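PDB 4IPB: uncharacterized protein from Bacteroides ovatus, which is of unknown function but belongs to the PepSY-like, putative beta-lactamase-inhibitor-like family. Local coordinates for residues N7-Y16 against N47-T55. Sequence-based numbering, arbitrary orientation. Where two conformers were deposited one is given.
Sequences NVQSTFKKMY and NVRGQWVMT. With GOL (glycerol), chain D.
One face of the Trp52 indole receives the methyl of Met15, a selenomethionine, while the backbone N of Met54 lies over the opposite face. Met15 CE sits almost on the normal of the five-membered ring of Trp52, 3.6 Å from its centroid, a CH-pi contact; Met15 SE approaches obliquely, making this a Met-aromatic pair as well. The bend at chi3 (73°) turns the methyl onto the indole. At the edge of the Tyr16 ring lies O3 of a glycerol, probably from the crystallisation liquor, hydrogen-bonded to both Tyr16 OH and Thr55 OG1. Thr55 OG1 also accepts the indole N-H, Trp52 NE1 to Thr55 OG1 2.8 Å, with the oxygen tilted from the ring plane.

Toward the start of the helix the direct bonds between the two segments are polar. Thr11 OG1 donates to Gly50 O, 2.6 Å away and in the carbonyl plane. Asn7 ND2 gives a fairly straight bond (161°) to Val48 O at 3.0 Å; Val48 O lies nearly in the amide plane of Asn7, while the donor is tilted from the carbonyl plane of Val48. A water bridges Asn7 OD1 to the same carbonyl.

The 47-50 type I turn, which links neighbouring strands of the antiparallel sheet, is thus held to helix 6-15 by directional bonds to its carbonyls, whereas Trp52 of the adjoining strand meets the helix through the apolar, polarisable selenomethionine, and Thr55 reaches Tyr16 through the glycerol.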
loop_
_atom_site.group_PDB
_atom_site.type_symbol
_atom_site.label_atom_id
_atom_site.label_comp_id
_atom_site.label_asym_id
_atom_site.label_seq_id
_atom_site.Cartn_x
_atom_site.Cartn_y
_atom_site.Cartn_z
ATOM N N ASN A 7 -20.279 -9.656 7.354
ATOM C CA ASN A 7 -20.426 -9.172 5.972
ATOM C C ASN A 7 -19.096 -8.832 5.320
ATOM O O ASN A 7 -18.909 -9.042 4.103
ATOM C CB ASN A 7 -21.429 -8.018 5.837
ATOM C CG ASN A 7 -21.031 -6.739 6.589
ATOM O OD1 ASN A 7 -20.218 -6.741 7.509
ATOM N ND2 ASN A 7 -21.667 -5.635 6.198
ATOM N N VAL A 8 -18.162 -8.364 6.120
ATOM C CA VAL A 8 -16.815 -8.103 5.680
ATOM C C VAL A 8 -16.048 -9.391 5.330
ATOM O O VAL A 8 -15.447 -9.511 4.247
ATOM C CB VAL A 8 -16.086 -7.275 6.768
ATOM C CG1 VAL A 8 -14.596 -7.209 6.481
ATOM C CG2 VAL A 8 -16.710 -5.891 6.881
ATOM N N GLN A 9 -16.154 -10.376 6.218
ATOM C CA GLN A 9 -15.569 -11.690 6.021
ATOM C C GLN A 9 -16.104 -12.345 4.753
ATOM O O GLN A 9 -15.336 -12.914 3.982
ATOM C CB GLN A 9 -15.797 -12.584 7.224
ATOM C CG GLN A 9 -15.382 -14.031 7.000
ATOM C CD GLN A 9 -13.923 -14.211 6.621
ATOM O OE1 GLN A 9 -13.072 -13.400 6.950
ATOM N NE2 GLN A 9 -13.626 -15.305 5.919
ATOM N N SER A 10 -17.386 -12.182 4.483
ATOM C CA SER A 10 -18.012 -12.773 3.299
ATOM C C SER A 10 -17.397 -12.218 2.017
ATOM O O SER A 10 -17.019 -12.968 1.076
ATOM C CB SER A 10 -19.506 -12.464 3.307
ATOM O OG SER A 10 -20.137 -13.013 2.161
ATOM N N THR A 11 -17.244 -10.905 1.972
ATOM C CA THR A 11 -16.652 -10.294 0.769
ATOM C C THR A 11 -15.202 -10.713 0.660
ATOM O O THR A 11 -14.709 -11.065 -0.433
ATOM C CB THR A 11 -16.725 -8.778 0.822
ATOM O OG1 THR A 11 -18.098 -8.412 0.955
ATOM C CG2 THR A 11 -16.173 -8.224 -0.463
ATOM N N PHE A 12 -14.492 -10.749 1.812
ATOM C CA PHE A 12 -13.072 -11.094 1.791
ATOM C C PHE A 12 -12.870 -12.506 1.255
ATOM O O PHE A 12 -11.947 -12.764 0.475
ATOM C CB PHE A 12 -12.424 -10.926 3.168
ATOM C CG PHE A 12 -11.003 -11.368 3.203
ATOM C CD1 PHE A 12 -10.000 -10.554 2.718
ATOM C CD2 PHE A 12 -10.681 -12.645 3.645
ATOM C CE1 PHE A 12 -8.679 -10.998 2.757
ATOM C CE2 PHE A 12 -9.401 -13.083 3.642
ATOM C CZ PHE A 12 -8.389 -12.233 3.188
ATOM N N LYS A 13 -13.715 -13.415 1.685
ATOM C CA LYS A 13 -13.621 -14.822 1.281
ATOM C C LYS A 13 -13.873 -14.971 -0.218
ATOM O O LYS A 13 -13.292 -15.851 -0.857
ATOM C CB LYS A 13 -14.587 -15.680 2.085
ATOM C CG LYS A 13 -14.550 -17.177 1.776
ATOM C CD LYS A 13 -13.303 -17.779 2.388
ATOM C CE LYS A 13 -13.148 -19.270 2.178
ATOM N NZ LYS A 13 -11.826 -19.574 2.803
ATOM N N LYS A 14 -14.697 -14.112 -0.804
ATOM C CA LYS A 14 -14.847 -14.114 -2.266
ATOM C C LYS A 14 -13.618 -13.582 -3.017
ATOM O O LYS A 14 -13.219 -14.167 -4.062
ATOM C CB LYS A 14 -16.075 -13.341 -2.657
ATOM C CG LYS A 14 -17.346 -14.029 -2.172
ATOM C CD LYS A 14 -18.551 -13.303 -2.703
ATOM C CE LYS A 14 -19.764 -14.134 -2.377
ATOM N NZ LYS A 14 -20.201 -13.773 -1.006
HETATM N N MSE A 15 -12.980 -12.555 -2.466
HETATM C CA MSE A 15 -11.773 -11.974 -3.074
HETATM C C MSE A 15 -10.570 -12.897 -2.966
HETATM O O MSE A 15 -9.748 -12.968 -3.891
HETATM C CB MSE A 15 -11.449 -10.624 -2.441
HETATM C CG MSE A 15 -12.481 -9.607 -2.780
HETATM SE SE MSE A 15 -11.997 -7.866 -2.078
HETATM C CE MSE A 15 -10.618 -7.381 -3.193
ATOM N N TYR A 16 -10.387 -13.503 -1.778
ATOM C CA TYR A 16 -9.213 -14.260 -1.438
ATOM C C TYR A 16 -9.583 -15.587 -0.784
ATOM O O TYR A 16 -9.315 -15.816 0.411
ATOM C CB TYR A 16 -8.313 -13.434 -0.501
ATOM C CG TYR A 16 -7.763 -12.222 -1.220
ATOM C CD1 TYR A 16 -6.720 -12.341 -2.093
ATOM C CD2 TYR A 16 -8.271 -10.993 -1.002
ATOM C CE1 TYR A 16 -6.207 -11.258 -2.738
ATOM C CE2 TYR A 16 -7.826 -9.908 -1.707
ATOM C CZ TYR A 16 -6.791 -10.049 -2.566
ATOM O OH TYR A 16 -6.290 -8.970 -3.296
ATOM N N ASN A 47 -15.226 -1.350 4.048
ATOM C CA ASN A 47 -16.101 -0.513 4.851
ATOM C C ASN A 47 -17.137 -1.376 5.595
ATOM O O ASN A 47 -17.172 -2.616 5.462
ATOM C CB ASN A 47 -16.725 0.602 4.011
ATOM C CG ASN A 47 -17.773 0.102 3.047
ATOM O OD1 ASN A 47 -18.308 -1.014 3.174
ATOM N ND2 ASN A 47 -18.033 0.909 2.032
ATOM N N VAL A 48 -17.924 -0.719 6.459
ATOM C CA VAL A 48 -18.898 -1.399 7.288
ATOM C C VAL A 48 -20.027 -2.088 6.508
ATOM O O VAL A 48 -20.697 -2.960 7.082
ATOM C CB VAL A 48 -19.444 -0.408 8.328
ATOM C CG1 VAL A 48 -20.364 0.584 7.651
ATOM C CG2 VAL A 48 -20.126 -1.122 9.490
ATOM N N ARG A 49 -20.187 -1.732 5.232
ATOM C CA ARG A 49 -21.159 -2.372 4.357
ATOM C C ARG A 49 -20.549 -3.635 3.734
ATOM O O ARG A 49 -21.183 -4.293 2.920
ATOM C CB ARG A 49 -21.559 -1.466 3.208
ATOM C CG ARG A 49 -21.918 -0.034 3.511
ATOM C CD ARG A 49 -23.305 0.152 3.947
ATOM N NE ARG A 49 -24.379 -0.142 2.971
ATOM C CZ ARG A 49 -25.644 -0.195 3.361
ATOM N NH1 ARG A 49 -25.941 0.035 4.649
ATOM N NH2 ARG A 49 -26.607 -0.506 2.503
ATOM N N GLY A 50 -19.320 -3.984 4.124
ATOM C CA GLY A 50 -18.652 -5.129 3.551
ATOM C C GLY A 50 -18.109 -4.875 2.142
ATOM O O GLY A 50 -17.795 -5.823 1.427
ATOM N N GLN A 51 -18.001 -3.638 1.722
ATOM C CA GLN A 51 -17.517 -3.299 0.409
ATOM C C GLN A 51 -16.002 -3.050 0.468
ATOM O O GLN A 51 -15.494 -2.373 1.343
ATOM C CB GLN A 51 -18.179 -2.019 -0.119
ATOM C CG GLN A 51 -19.692 -2.137 -0.222
ATOM C CD GLN A 51 -20.443 -0.838 -0.444
ATOM O OE1 GLN A 51 -20.115 0.222 0.070
ATOM N NE2 GLN A 51 -21.519 -0.946 -1.230
ATOM N N TRP A 52 -15.316 -3.585 -0.527
ATOM C CA TRP A 52 -13.892 -3.387 -0.678
ATOM C C TRP A 52 -13.599 -1.918 -1.017
ATOM O O TRP A 52 -14.233 -1.336 -1.895
ATOM C CB TRP A 52 -13.395 -4.251 -1.823
ATOM C CG TRP A 52 -11.961 -4.028 -2.197
ATOM C CD1 TRP A 52 -10.884 -4.202 -1.402
ATOM C CD2 TRP A 52 -11.487 -3.569 -3.458
ATOM N NE1 TRP A 52 -9.761 -3.846 -2.086
ATOM C CE2 TRP A 52 -10.090 -3.453 -3.349
ATOM C CE3 TRP A 52 -12.105 -3.200 -4.666
ATOM C CZ2 TRP A 52 -9.298 -3.048 -4.392
ATOM C CZ3 TRP A 52 -11.303 -2.805 -5.683
ATOM C CH2 TRP A 52 -9.923 -2.755 -5.547
ATOM N N VAL A 53 -12.669 -1.339 -0.272
ATOM C CA VAL A 53 -12.220 0.045 -0.474
ATOM C C VAL A 53 -10.808 0.249 -0.997
ATOM O O VAL A 53 -10.561 1.269 -1.637
ATOM C CB VAL A 53 -12.534 0.925 0.710
ATOM C CG1 VAL A 53 -14.060 0.971 0.901
ATOM C CG2 VAL A 53 -11.778 0.554 1.939
HETATM N N MSE A 54 -9.898 -0.654 -0.676
HETATM C CA MSE A 54 -8.487 -0.579 -1.216
HETATM C C MSE A 54 -7.717 -1.824 -0.889
HETATM O O MSE A 54 -7.937 -2.468 0.165
HETATM C CB MSE A 54 -7.733 0.691 -0.801
HETATM C CG MSE A 54 -7.515 0.815 0.656
HETATM SE SE MSE A 54 -6.452 2.450 1.061
HETATM C CE MSE A 54 -6.212 2.138 2.881
ATOM N N THR A 55 -6.710 -2.109 -1.739
ATOM C CA THR A 55 -5.770 -3.128 -1.457
ATOM C C THR A 55 -4.374 -2.548 -1.632
ATOM O O THR A 55 -4.091 -1.884 -2.642
ATOM C CB THR A 55 -5.953 -4.286 -2.449
ATOM O OG1 THR A 55 -7.206 -4.934 -2.189
ATOM C CG2 THR A 55 -4.820 -5.305 -2.310
HETATM C C1 GOL D . -7.627 -5.206 -7.357
HETATM O O1 GOL D . -7.632 -6.288 -8.307
HETATM C C2 GOL D . -7.020 -5.617 -6.012
HETATM O O2 GOL D . -5.730 -6.216 -6.167
HETATM C C3 GOL D . -7.976 -6.574 -5.314
HETATM O O3 GOL D . -7.508 -6.774 -3.985
HETATM O O HOH W 1 -19.986 -4.560 9.195
#